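Local structure of extracellular ligand-binding receptor (Rhodopseudomonas palustris, 4F06) at residues Ala34-Lys39 with Ala287-Ala292; Val73-Gly78 with Glu300-Lys305; Gln125-Ala130 with Met228-Val233; Ile144-Tyr149 with Asp154-Phe159; Val327-Asp330 with His335-Gln338. The protein binds p-hydroxybenzoic acid and probably delivers such lignin-derived aromatic compounds to an ABC transporter as its solute-binding protein. One frame throughout, in Å; residues are numbered along the deposited sequence.

Contact 1 (Ala34-Lys39 with Ala287-Ala292). With SO4 (sulfate ion), chain D.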
# COMPACT_ATOMS: atom_id res chain seq x y z
N ALA A 34 17.27 1.12 -13.43
CA ALA A 34 18.42 2.07 -13.45
C ALA A 34 19.59 1.51 -12.66
O ALA A 34 20.74 1.75 -13.03
CB ALA A 34 17.99 3.43 -12.90
N GLU A 35 19.31 0.80 -11.57
CA GLU A 35 20.36 0.22 -10.76
C GLU A 35 20.83 -1.13 -11.28
O GLU A 35 22.02 -1.45 -11.20
CB GLU A 35 19.87 0.11 -9.31
CG GLU A 35 20.83 -0.52 -8.32
CD GLU A 35 22.04 0.31 -8.04
OE1 GLU A 35 22.07 1.51 -8.40
OE2 GLU A 35 23.01 -0.20 -7.42
N HIS A 36 19.88 -1.99 -11.70
CA HIS A 36 20.14 -3.40 -11.85
C HIS A 36 20.10 -3.90 -13.27
O HIS A 36 20.38 -5.10 -13.52
CB HIS A 36 19.21 -4.20 -10.96
CG HIS A 36 19.44 -3.94 -9.50
ND1 HIS A 36 20.62 -4.24 -8.89
CD2 HIS A 36 18.65 -3.38 -8.52
CE1 HIS A 36 20.57 -3.92 -7.60
NE2 HIS A 36 19.38 -3.41 -7.36
N GLY A 37 19.69 -3.04 -14.20
CA GLY A 37 19.62 -3.43 -15.62
C GLY A 37 18.38 -4.22 -15.97
O GLY A 37 17.53 -4.45 -15.10
N ASN A 38 18.30 -4.66 -17.21
CA ASN A 38 17.12 -5.36 -17.75
C ASN A 38 17.47 -6.77 -18.22
O ASN A 38 16.67 -7.39 -18.92
CB ASN A 38 16.44 -4.56 -18.88
CG ASN A 38 17.25 -4.51 -20.14
OD1 ASN A 38 18.44 -4.80 -20.13
ND2 ASN A 38 16.63 -4.13 -21.24
N LYS A 39 18.61 -7.31 -17.80
CA LYS A 39 19.05 -8.65 -18.15
C LYS A 39 19.03 -9.58 -16.90
O LYS A 39 19.54 -9.23 -15.81
CB LYS A 39 20.45 -8.61 -18.80
CG LYS A 39 20.33 -8.19 -20.26
CD LYS A 39 20.64 -6.74 -20.53
CE LYS A 39 20.37 -6.42 -21.99
NZ LYS A 39 20.08 -4.97 -22.26
N ALA A 287 6.91 -0.48 -3.38
CA ALA A 287 6.35 -1.84 -3.58
C ALA A 287 6.74 -2.34 -4.97
O ALA A 287 6.97 -3.54 -5.14
CB ALA A 287 4.84 -1.81 -3.43
N ALA A 288 6.79 -1.44 -5.95
CA ALA A 288 7.20 -1.83 -7.31
C ALA A 288 8.69 -2.15 -7.41
O ALA A 288 9.06 -3.11 -8.09
CB ALA A 288 6.77 -0.75 -8.32
N TYR A 289 9.51 -1.36 -6.73
CA TYR A 289 10.95 -1.60 -6.72
C TYR A 289 11.23 -2.99 -6.11
O TYR A 289 11.99 -3.79 -6.68
CB TYR A 289 11.60 -0.49 -5.89
CG TYR A 289 13.12 -0.48 -5.87
CD1 TYR A 289 13.86 0.16 -6.90
CD2 TYR A 289 13.83 -1.12 -4.86
CE1 TYR A 289 15.25 0.18 -6.88
CE2 TYR A 289 15.22 -1.09 -4.84
CZ TYR A 289 15.93 -0.47 -5.86
OH TYR A 289 17.32 -0.47 -5.89
N ASP A 290 10.65 -3.27 -4.94
CA ASP A 290 10.81 -4.57 -4.29
C ASP A 290 10.14 -5.70 -5.10
O ASP A 290 10.62 -6.85 -5.09
CB ASP A 290 10.32 -4.52 -2.85
CG ASP A 290 11.28 -3.72 -1.97
OD1 ASP A 290 12.51 -3.92 -2.08
OD2 ASP A 290 10.79 -2.92 -1.16
N GLY A 291 9.01 -5.40 -5.77
CA GLY A 291 8.37 -6.42 -6.58
C GLY A 291 9.25 -6.78 -7.78
O GLY A 291 9.34 -7.97 -8.14
N ALA A 292 9.93 -5.79 -8.36
CA ALA A 292 10.86 -6.09 -9.45
C ALA A 292 12.03 -6.97 -8.95
O ALA A 292 12.43 -7.90 -9.66
CB ALA A 292 11.39 -4.81 -10.08
S SO4 D . 19.70 -2.70 -3.91
O1 SO4 D . 18.59 -2.55 -4.85
O2 SO4 D . 20.87 -3.16 -4.66
O3 SO4 D . 19.96 -1.42 -3.25
O4 SO4 D . 19.48 -3.80 -2.94

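Contact 2 (Val73-Gly78 with Glu300-Lys305). With PHB (p-hydroxybenzoic acid), chain C.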
# COMPACT_ATOMS: atom_id res chain seq x y z
N VAL A 73 2.99 -13.00 -21.17
CA VAL A 73 3.76 -12.66 -19.98
C VAL A 73 4.01 -13.88 -19.11
O VAL A 73 3.15 -14.76 -19.00
CB VAL A 73 3.10 -11.55 -19.13
CG1 VAL A 73 2.89 -10.28 -19.96
CG2 VAL A 73 1.78 -11.96 -18.44
N GLN A 74 5.19 -13.91 -18.50
CA GLN A 74 5.49 -14.95 -17.52
C GLN A 74 5.06 -14.57 -16.12
O GLN A 74 4.92 -15.45 -15.24
CB GLN A 74 6.96 -15.33 -17.52
CG GLN A 74 7.40 -16.13 -18.72
CD GLN A 74 8.77 -16.75 -18.48
OE1 GLN A 74 9.13 -17.01 -17.35
NE2 GLN A 74 9.50 -17.03 -19.53
N TYR A 75 4.86 -13.26 -15.85
CA TYR A 75 4.54 -12.74 -14.52
C TYR A 75 3.56 -11.59 -14.69
O TYR A 75 3.64 -10.86 -15.68
CB TYR A 75 5.81 -12.18 -13.82
CG TYR A 75 6.85 -13.26 -13.62
CD1 TYR A 75 6.79 -14.14 -12.52
CD2 TYR A 75 7.81 -13.48 -14.60
CE1 TYR A 75 7.68 -15.21 -12.42
CE2 TYR A 75 8.70 -14.53 -14.51
CZ TYR A 75 8.62 -15.40 -13.44
OH TYR A 75 9.45 -16.51 -13.31
N LEU A 76 2.67 -11.47 -13.71
CA LEU A 76 1.79 -10.29 -13.61
C LEU A 76 2.19 -9.52 -12.33
O LEU A 76 2.80 -10.09 -11.40
CB LEU A 76 0.30 -10.71 -13.49
CG LEU A 76 -0.29 -11.22 -14.81
CD1 LEU A 76 -1.55 -12.02 -14.54
CD2 LEU A 76 -0.60 -10.03 -15.71
N ALA A 77 1.84 -8.25 -12.29
CA ALA A 77 2.21 -7.43 -11.14
C ALA A 77 1.30 -6.23 -11.06
O ALA A 77 0.68 -5.83 -12.06
CB ALA A 77 3.66 -6.93 -11.24
N GLY A 78 1.24 -5.63 -9.87
CA GLY A 78 0.57 -4.34 -9.72
C GLY A 78 -0.64 -4.47 -8.84
O GLY A 78 -0.57 -5.05 -7.73
N GLU A 300 15.74 -15.76 -12.22
CA GLU A 300 17.02 -16.48 -12.01
C GLU A 300 16.75 -17.90 -11.55
O GLU A 300 17.37 -18.86 -12.05
CB GLU A 300 17.92 -15.79 -10.98
CG GLU A 300 18.48 -14.49 -11.45
CD GLU A 300 19.61 -13.92 -10.62
OE1 GLU A 300 19.83 -14.26 -9.43
OE2 GLU A 300 20.28 -13.08 -11.22
N ALA A 301 15.83 -18.06 -10.59
CA ALA A 301 15.61 -19.39 -10.01
C ALA A 301 15.11 -20.37 -11.06
O ALA A 301 15.35 -21.57 -10.93
CB ALA A 301 14.60 -19.28 -8.90
N THR A 302 14.37 -19.88 -12.06
CA THR A 302 13.75 -20.73 -13.06
C THR A 302 14.53 -20.71 -14.37
O THR A 302 14.09 -21.28 -15.37
CB THR A 302 12.29 -20.28 -13.35
OG1 THR A 302 12.33 -18.92 -13.81
CG2 THR A 302 11.42 -20.41 -12.12
N SER A 303 15.69 -20.04 -14.40
CA SER A 303 16.49 -19.91 -15.65
C SER A 303 15.66 -19.32 -16.80
O SER A 303 15.86 -19.66 -17.97
CB SER A 303 17.10 -21.27 -16.03
OG SER A 303 17.90 -21.73 -14.96
N GLY A 304 14.73 -18.42 -16.47
CA GLY A 304 13.94 -17.76 -17.47
C GLY A 304 12.87 -18.61 -18.12
O GLY A 304 12.29 -18.17 -19.13
N LYS A 305 12.58 -19.78 -17.53
CA LYS A 305 11.49 -20.62 -18.02
C LYS A 305 10.27 -20.46 -17.11
O LYS A 305 10.39 -20.20 -15.90
CB LYS A 305 11.93 -22.07 -18.01
CG LYS A 305 13.05 -22.33 -19.00
CD LYS A 305 13.43 -23.80 -19.10
CE LYS A 305 12.29 -24.66 -19.67
NZ LYS A 305 12.60 -26.12 -19.81
C1' PHB C . 18.99 -9.64 -9.94
O1' PHB C . 18.91 -10.54 -10.85
O2' PHB C . 19.46 -8.49 -10.07
C1 PHB C . 18.57 -9.97 -8.57
C2 PHB C . 18.70 -8.97 -7.57
C3 PHB C . 18.35 -9.27 -6.27
C4 PHB C . 17.83 -10.53 -5.99
C5 PHB C . 17.67 -11.51 -7.00
C6 PHB C . 18.05 -11.24 -8.32
O4 PHB C . 17.48 -10.77 -4.69
O HOH W 1 10.99 -17.10 -15.40

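Contact 3 (Gln125-Ala130 with Met228-Val233). With PHB (p-hydroxybenzoic acid), chain B.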
# COMPACT_ATOMS: atom_id res chain seq x y z
N GLN A 125 -1.81 -5.17 9.07
CA GLN A 125 -0.41 -4.94 9.38
C GLN A 125 -0.15 -3.50 9.85
O GLN A 125 0.54 -3.30 10.85
CB GLN A 125 0.41 -5.26 8.14
CG GLN A 125 1.93 -5.22 8.33
CD GLN A 125 2.59 -5.72 7.06
OE1 GLN A 125 2.22 -5.32 5.93
NE2 GLN A 125 3.55 -6.62 7.21
N ASN A 126 -0.72 -2.52 9.16
CA ASN A 126 -0.55 -1.12 9.54
C ASN A 126 -1.53 -0.67 10.62
O ASN A 126 -1.22 0.25 11.40
CB ASN A 126 -0.68 -0.18 8.33
CG ASN A 126 0.50 -0.24 7.37
OD1 ASN A 126 0.34 -0.16 6.10
ND2 ASN A 126 1.67 -0.32 7.93
N THR A 127 -2.70 -1.31 10.72
CA THR A 127 -3.73 -0.84 11.67
C THR A 127 -3.50 -1.30 13.10
O THR A 127 -3.82 -0.56 14.05
CB THR A 127 -5.13 -1.28 11.18
OG1 THR A 127 -5.40 -0.66 9.93
CG2 THR A 127 -6.22 -0.86 12.17
N VAL A 128 -2.98 -2.51 13.29
CA VAL A 128 -2.75 -2.96 14.68
C VAL A 128 -1.83 -1.94 15.40
O VAL A 128 -2.14 -1.56 16.53
CB VAL A 128 -2.23 -4.41 14.66
CG1 VAL A 128 -1.59 -4.80 16.01
CG2 VAL A 128 -3.40 -5.36 14.33
N PRO A 129 -0.70 -1.49 14.79
CA PRO A 129 0.08 -0.44 15.47
C PRO A 129 -0.69 0.87 15.69
O PRO A 129 -0.46 1.53 16.70
CB PRO A 129 1.30 -0.27 14.55
CG PRO A 129 1.49 -1.66 13.97
CD PRO A 129 0.06 -2.08 13.67
N ALA A 130 -1.57 1.26 14.76
CA ALA A 130 -2.35 2.48 14.95
C ALA A 130 -3.18 2.37 16.20
O ALA A 130 -3.29 3.37 16.95
CB ALA A 130 -3.24 2.75 13.75
N MSE A 228 -5.97 9.76 13.73
CA MSE A 228 -5.04 8.64 13.50
C MSE A 228 -5.51 7.99 12.20
O MSE A 228 -6.71 7.74 11.97
CB MSE A 228 -5.11 7.62 14.64
CG MSE A 228 -4.27 6.33 14.44
SE MSE A 228 -2.34 6.68 14.30
CE MSE A 228 -2.18 7.15 15.99
N SER A 229 -4.57 7.73 11.33
CA SER A 229 -4.90 7.12 10.06
C SER A 229 -3.86 6.08 9.73
O SER A 229 -2.79 6.06 10.33
CB SER A 229 -4.97 8.17 8.96
OG SER A 229 -3.72 8.76 8.71
N THR A 230 -4.13 5.22 8.74
CA THR A 230 -3.04 4.55 8.08
C THR A 230 -2.44 5.58 7.11
O THR A 230 -3.04 6.61 6.73
CB THR A 230 -3.50 3.28 7.39
OG1 THR A 230 -4.52 3.62 6.43
CG2 THR A 230 -4.04 2.26 8.38
N GLY A 231 -1.24 5.28 6.66
CA GLY A 231 -0.49 6.22 5.80
C GLY A 231 -1.13 6.45 4.44
O GLY A 231 -0.79 7.41 3.76
N ASP A 232 -2.10 5.62 4.06
CA ASP A 232 -2.89 5.85 2.84
C ASP A 232 -3.49 7.23 2.83
O ASP A 232 -3.75 7.78 1.75
CB ASP A 232 -4.02 4.81 2.81
CG ASP A 232 -3.46 3.42 2.94
OD1 ASP A 232 -2.98 2.86 1.95
OD2 ASP A 232 -3.43 2.92 4.09
N VAL A 233 -3.77 7.77 4.01
CA VAL A 233 -4.56 9.00 4.11
C VAL A 233 -3.70 10.26 3.99
O VAL A 233 -4.25 11.35 3.78
CB VAL A 233 -5.38 8.93 5.42
CG1 VAL A 233 -6.22 10.20 5.62
CG2 VAL A 233 -6.26 7.68 5.44
C1' PHB B . -6.97 -1.52 -1.81
O1' PHB B . -6.61 -2.60 -1.31
O2' PHB B . -7.99 -1.43 -2.56
C1 PHB B . -6.20 -0.29 -1.45
C2 PHB B . -5.48 -0.23 -0.24
C3 PHB B . -4.81 0.92 0.11
C4 PHB B . -4.87 2.04 -0.69
C5 PHB B . -5.58 2.00 -1.87
C6 PHB B . -6.26 0.85 -2.26
O4 PHB B . -4.28 3.20 -0.36
O HOH W 2 -2.53 0.59 5.45

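Contact 4 (Ile144-Tyr149 with Asp154-Phe159). With PHB (p-hydroxybenzoic acid), chain B.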
# COMPACT_ATOMS: atom_id res chain seq x y z
N ILE A 144 -14.50 5.38 14.23
CA ILE A 144 -13.89 4.79 13.04
C ILE A 144 -14.64 5.22 11.79
O ILE A 144 -15.87 5.12 11.78
CB ILE A 144 -13.86 3.24 13.12
CG1 ILE A 144 -13.02 2.76 14.34
CG2 ILE A 144 -13.39 2.62 11.80
CD1 ILE A 144 -13.11 1.26 14.59
N ALA A 145 -13.92 5.64 10.76
CA ALA A 145 -14.56 5.97 9.49
C ALA A 145 -13.71 5.30 8.41
O ALA A 145 -12.52 5.64 8.25
CB ALA A 145 -14.61 7.48 9.24
N VAL A 146 -14.28 4.33 7.68
CA VAL A 146 -13.51 3.64 6.66
C VAL A 146 -14.29 3.54 5.38
O VAL A 146 -15.54 3.47 5.40
CB VAL A 146 -13.14 2.19 7.09
CG1 VAL A 146 -12.21 2.20 8.27
CG2 VAL A 146 -14.38 1.32 7.37
N SER A 147 -13.60 3.54 4.22
CA SER A 147 -14.30 3.29 2.95
C SER A 147 -14.93 1.89 3.01
O SER A 147 -14.32 0.92 3.48
CB SER A 147 -13.34 3.41 1.78
OG SER A 147 -12.87 4.74 1.72
N ASP A 148 -16.13 1.78 2.43
CA ASP A 148 -16.93 0.56 2.54
C ASP A 148 -16.59 -0.45 1.45
O ASP A 148 -17.35 -0.69 0.50
CB ASP A 148 -18.41 0.95 2.43
CG ASP A 148 -19.32 -0.21 2.70
OD1 ASP A 148 -18.89 -1.21 3.32
OD2 ASP A 148 -20.49 -0.08 2.30
N TYR A 149 -15.42 -1.08 1.58
CA TYR A 149 -15.05 -2.22 0.74
C TYR A 149 -13.92 -2.95 1.46
O TYR A 149 -13.51 -2.57 2.54
CB TYR A 149 -14.70 -1.82 -0.73
CG TYR A 149 -13.33 -1.16 -0.95
CD1 TYR A 149 -12.90 -0.03 -0.22
CD2 TYR A 149 -12.51 -1.64 -1.95
CE1 TYR A 149 -11.65 0.53 -0.48
CE2 TYR A 149 -11.27 -1.07 -2.21
CZ TYR A 149 -10.85 0.00 -1.45
OH TYR A 149 -9.62 0.59 -1.70
N ASP A 154 -11.38 -4.59 6.67
CA ASP A 154 -10.24 -5.14 7.41
C ASP A 154 -9.74 -4.11 8.45
O ASP A 154 -9.48 -4.44 9.59
CB ASP A 154 -9.07 -5.45 6.50
CG ASP A 154 -9.08 -6.82 5.85
OD1 ASP A 154 -10.03 -7.59 5.93
OD2 ASP A 154 -8.09 -7.06 5.12
N ALA A 155 -9.57 -2.86 8.03
CA ALA A 155 -9.03 -1.83 8.94
C ALA A 155 -9.97 -1.63 10.14
O ALA A 155 -9.52 -1.51 11.28
CB ALA A 155 -8.84 -0.48 8.23
N GLU A 156 -11.29 -1.56 9.88
CA GLU A 156 -12.23 -1.41 10.97
C GLU A 156 -12.12 -2.58 11.95
O GLU A 156 -12.10 -2.36 13.18
CB GLU A 156 -13.65 -1.30 10.40
CG GLU A 156 -14.73 -1.28 11.48
CD GLU A 156 -16.13 -1.25 10.92
OE1 GLU A 156 -16.31 -1.28 9.72
OE2 GLU A 156 -17.08 -1.26 11.73
N THR A 157 -12.11 -3.81 11.44
CA THR A 157 -12.06 -5.02 12.29
C THR A 157 -10.76 -5.02 13.10
O THR A 157 -10.78 -5.23 14.33
CB THR A 157 -12.14 -6.26 11.40
OG1 THR A 157 -13.39 -6.21 10.69
CG2 THR A 157 -12.07 -7.50 12.26
N ALA A 158 -9.64 -4.71 12.44
CA ALA A 158 -8.35 -4.72 13.12
C ALA A 158 -8.31 -3.67 14.23
O ALA A 158 -7.81 -3.91 15.35
CB ALA A 158 -7.24 -4.44 12.12
N PHE A 159 -8.81 -2.46 13.93
CA PHE A 159 -8.75 -1.40 14.94
C PHE A 159 -9.68 -1.73 16.12
O PHE A 159 -9.27 -1.59 17.28
CB PHE A 159 -9.13 -0.02 14.34
CG PHE A 159 -8.76 1.09 15.26
CD1 PHE A 159 -9.61 1.48 16.30
CD2 PHE A 159 -7.54 1.72 15.13
CE1 PHE A 159 -9.24 2.50 17.19
CE2 PHE A 159 -7.17 2.76 15.99
CZ PHE A 159 -8.01 3.13 17.03
C1' PHB B . -6.97 -1.52 -1.81
O1' PHB B . -6.61 -2.60 -1.31
O2' PHB B . -7.99 -1.43 -2.56
C1 PHB B . -6.20 -0.29 -1.45
C2 PHB B . -5.48 -0.23 -0.24
C3 PHB B . -4.81 0.92 0.11
C4 PHB B . -4.87 2.04 -0.69
C5 PHB B . -5.58 2.00 -1.87
C6 PHB B . -6.26 0.85 -2.26
O4 PHB B . -4.28 3.20 -0.36

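Contact 5 (Val327-Asp330 with His335-Gln338)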
# COMPACT_ATOMS: atom_id res chain seq x y z
N VAL A 327 13.09 -6.24 5.41
CA VAL A 327 11.84 -6.93 5.05
C VAL A 327 12.12 -8.39 4.77
O VAL A 327 13.26 -8.80 4.56
CB VAL A 327 11.16 -6.29 3.83
CG1 VAL A 327 10.73 -4.85 4.12
CG2 VAL A 327 12.04 -6.39 2.59
N SER A 328 11.05 -9.18 4.74
CA SER A 328 11.17 -10.55 4.27
C SER A 328 9.85 -11.01 3.71
O SER A 328 8.81 -10.40 4.02
CB SER A 328 11.60 -11.50 5.43
OG SER A 328 10.65 -11.43 6.49
N ILE A 329 9.85 -12.08 2.92
CA ILE A 329 8.56 -12.67 2.49
C ILE A 329 8.28 -13.87 3.41
O ILE A 329 9.04 -14.87 3.43
CB ILE A 329 8.64 -13.15 1.03
CG1 ILE A 329 8.87 -11.96 0.07
CG2 ILE A 329 7.34 -13.88 0.70
CD1 ILE A 329 7.82 -10.85 0.19
N ASP A 330 7.22 -13.78 4.18
CA ASP A 330 6.84 -14.88 5.07
C ASP A 330 6.42 -16.07 4.23
O ASP A 330 5.53 -15.94 3.43
CB ASP A 330 5.70 -14.40 5.97
CG ASP A 330 5.41 -15.38 7.11
OD1 ASP A 330 5.33 -16.57 6.84
OD2 ASP A 330 5.31 -15.00 8.29
N HIS A 335 3.26 -12.89 2.21
CA HIS A 335 3.16 -11.44 2.40
C HIS A 335 4.46 -10.88 3.00
O HIS A 335 5.13 -11.56 3.80
CB HIS A 335 1.98 -11.12 3.34
CG HIS A 335 1.83 -9.66 3.51
ND1 HIS A 335 1.44 -8.83 2.48
CD2 HIS A 335 2.18 -8.85 4.57
CE1 HIS A 335 1.53 -7.55 2.89
NE2 HIS A 335 1.98 -7.54 4.16
N ILE A 336 4.79 -9.64 2.65
CA ILE A 336 6.02 -8.98 3.16
C ILE A 336 5.89 -8.61 4.64
O ILE A 336 5.06 -7.80 5.03
CB ILE A 336 6.33 -7.77 2.24
CG1 ILE A 336 7.73 -7.22 2.53
CG2 ILE A 336 5.23 -6.70 2.28
CD1 ILE A 336 8.27 -6.32 1.43
N THR A 337 6.76 -9.24 5.47
CA THR A 337 6.93 -8.82 6.85
C THR A 337 7.83 -7.59 6.88
O THR A 337 8.85 -7.56 6.18
CB THR A 337 7.57 -9.96 7.64
OG1 THR A 337 6.58 -10.99 7.73
CG2 THR A 337 7.95 -9.53 9.07
N GLN A 338 7.46 -6.57 7.64
CA GLN A 338 8.16 -5.29 7.54
C GLN A 338 7.88 -4.47 8.78
O GLN A 338 6.88 -4.63 9.49
CB GLN A 338 7.68 -4.54 6.30
CG GLN A 338 6.16 -4.19 6.32
CD GLN A 338 5.73 -3.72 4.95
OE1 GLN A 338 6.54 -3.22 4.19
NE2 GLN A 338 4.43 -3.87 4.62
O HOH W 3 7.02 -13.08 9.28

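Contact 1 (Ala34-Lys39 with Ala287-Ala292)
The side chains of His-36 and Tyr-289 cross at about a right angle where the C-terminal end of helix 19-36 comes close to helix 283-301, two helices of one lobe in this periplasmic-binding-protein fold. Their nearest atoms, His-36 NE2 and Tyr-289 OH, stay 3.9 Å apart, and what joins them is a sulfate ion, probably taken up from the crystallisation liquor. The imidazole meets the anion with its edge: His-36 NE2 donates to sulfate O1 over 2.8 Å in an almost straight bond (176°). Tyr-289 OH gives a second hydrogen bond to that same oxygen, at 2.6 Å. With CG anti to the backbone N (chi1 -174°), the phenol ring of Tyr-289 is carried across the gap toward the other helix. Glu-35 CG sits over the centre of one imidazole face. Trp-32, a residue of the nearby ligand pocket, packs edge-to-face with Tyr-289 and also meets the His-36 ring. A leucine in place of His-36 would remove the N-H donor and probably leave sulfate O1 without its grip from helix 19-36. That helix stops at Gly-37, whose positive phi turns the chain and whose carbonyl O accepts a hydrogen bond from Tyr-296 OH.

Contact 2 (Val73-Gly78 with Glu300-Lys305)
Two flat groups, the Tyr-75 ring and the Gln-74 amide, meet the Schellman motif, with Ser-303 at positive phi, that ends helix 283-301. The phenol ring comes edge first: a water lies in its plane, 2.7 Å from Tyr-75 OH, while Met-298, Ile-299 and Ala-311 pack against the side chain. The Gln-74 amide also works in its own plane, NE2 donating to Gly-304 O over 3.0 Å in a nearly straight bond (173°). Seen from the carbonyl, that donor stands well above the plane, 46° out of it. An extended chain beyond CG takes the Gln-74 amide out to the turn. The other amide atom, Gln-74 OE1, accepts from the water at 2.7 Å, and so does Thr-302 OG1 at 2.8 Å. One water thus ties Gln-74 and Tyr-75 to Thr-302 at the helix end, filling the place between Tyr-75 OH and Thr-302 OG1, whose side chains slide past each other in opposite directions. Thr-302 OG1 is bonded besides to Met-298 O, one turn back. In the last turn of the helix, Glu-300 lines a p-hydroxybenzoic acid pocket. From Thr-302 to Lys-305 the chain reverses in a type I' turn, closed by Lys-305 N donating to Thr-302 O at 3.0 Å.

Contact 3 (Gln125-Ala130 with Met228-Val233)
Next to the pocket that holds p-hydroxybenzoic acid, Thr-230 turns its two branches to different tasks: its methyl packs on Thr-127 and Asn-126, and its hydroxyl reaches a ligand-binding carboxylate. Thr-230 CG2 lies 3.6 Å from Thr-127 OG1, a hydroxyl whose hydrogen bond goes to Met-123 O within its own helix. The same methyl touches Asn-126 CB at 4.2 Å. Because Thr-230 OG1 sits between the backbone N and the carbonyl carbon (chi1 58°), it can donate to Asp-232 OD2 over 2.7 Å, on the anti lone pair of that oxygen. A water donates both to Asp-232 OD2, at 2.8 Å, and to Asn-126 OD1, so the helix also helps to hold the carboxylate. The remaining oxygen, Asp-232 OD1, accepts from the ligand phenol O4 at 2.7 Å and is further bonded to Tyr-253 OH. The framework is that of a Rossmann-like lobe: segment 125-130 of helix 123-136 packs on the sheet and runs nearly antiparallel to strand residues 228-230 (163°), axes 8.4 Å apart. Farther from the ligand, Ala-130 CB rests on CG of Met-228, deposited as selenomethionine, at 3.8 Å. Bends at chi2 and chi3 keep the selenium near the same methyl and carry CE toward Ala-130 O. At the end of the strand, Ser-229 OG and Val-233 N reach Thr-230 O from opposite faces of its carbonyl plane.

Contact 4 (Ile144-Tyr149 with Asp154-Phe159)
Ile-144 and Val-146 press against Glu-156, Phe-159 and Ala-155, filling the space between strand 141-147 and the helix that follows it in a beta-alpha-beta unit. The close packing is at the far end from the ligand. There Ile-144 CD1 approaches Phe-159 CD1 to 3.9 Å, and Phe-159 is in turn stacked on Phe-199 of the neighbouring strand. The other branch, Ile-144 CG2, lies 4.1 Å from Glu-156 CG, the two side chains crossing at about a right angle. A chi1 of 175° sends the Glu-156 chain off opposite its own backbone N, and extended beyond CG it runs past the methyls of both strand residues. Val-146 CG2 meets Glu-156 OE1 at 4.0 Å, and Val-146 CG1 reaches Ala-155 CB at 4.3 Å. Cutting Ile-144 back to an alanine is likely to open a gap beside Phe-159 and leave Glu-156 CG without its methyl neighbour CG2. Toward the pocket the contact loosens: after an inverse gamma turn centred on Asp-148, the partly exposed Tyr-149 points away from the helix, at its N-cap position. Its hydroxyl donates instead to ligand O2' at 2.7 Å, the carboxylate oxygen lying near the ring plane. Although Glu-156 is buried among methyl groups, salt bridges to Arg-175 and Lys-160 satisfy its two oxygens, which probably keeps it ionised.

Contact 5 (Val327-Asp330 with His335-Gln338)
A beta hairpin joins strands 327-329 and 336-348, and its central rung is the hydrogen-bonded antiparallel pair Ser-328 and Thr-337. Ser-328 N donates to Thr-337 O at 3.1 Å, and Thr-337 N returns a bond to Ser-328 O at 2.8 Å. Ser-328 O also takes a CA-H...O contact from Ile-336 CA at 3.2 Å. Toward the turn, Asp-330 N adds a bond to His-335 O. On the face carrying Val-327, Ile-329, Ile-336 and Gln-338, the closest packing is between the apolar side chains. A chi1 of -169° lets Ile-336 swing CD1 over to Val-327 CB at 3.8 Å. Ile-329, the non-hydrogen-bonded partner of Ile-336, brings CD1 to within 4.0 Å of Ile-336 CB. The opposite face is polar and partly exposed: Ser-328 OG lies against Thr-337 CB at 3.6 Å, and a water spans the strands, donating to Asp-330 OD2 at 2.8 Å and hydrogen-bonded to Thr-337 OG1 at 2.6 Å. The other carboxylate oxygen, Asp-330 OD1, is held by Glu-332 N in the turn. Ile-336 CG2 covers one face of the His-335 ring, near its rim, and the two ring nitrogens are bonded to Gln-125 of helix 123-136 and to Arg-118. Strand 319-322 pairs with 327-329 on its far side, and strand 336-348 continues into pairing with 351-363.

Contacts 3 and 4 share one p-hydroxybenzoic acid, contact 3 holding its phenol end and contact 4 its carboxylate. They also touch directly, Thr-127 CG2 lying 3.5 Å from Ala-155 O, with contact centres about 10 Å apart. Contact 5 is joined to contact 3 through the Gln-125 amide, whose NE2 is 2.9 Å from Ile-336 O, and contacts 3 and 5 both reach the same sheet. Contacts 1 and 2 lie across the chain's centre from contacts 3 and 4, both on helix 283-301 and near a second p-hydroxybenzoic acid. Their nearest atoms are about 6 Å apart. The centre of contact 1 is about 27 Å from that of contact 3 and about 18 Å from that of contact 5.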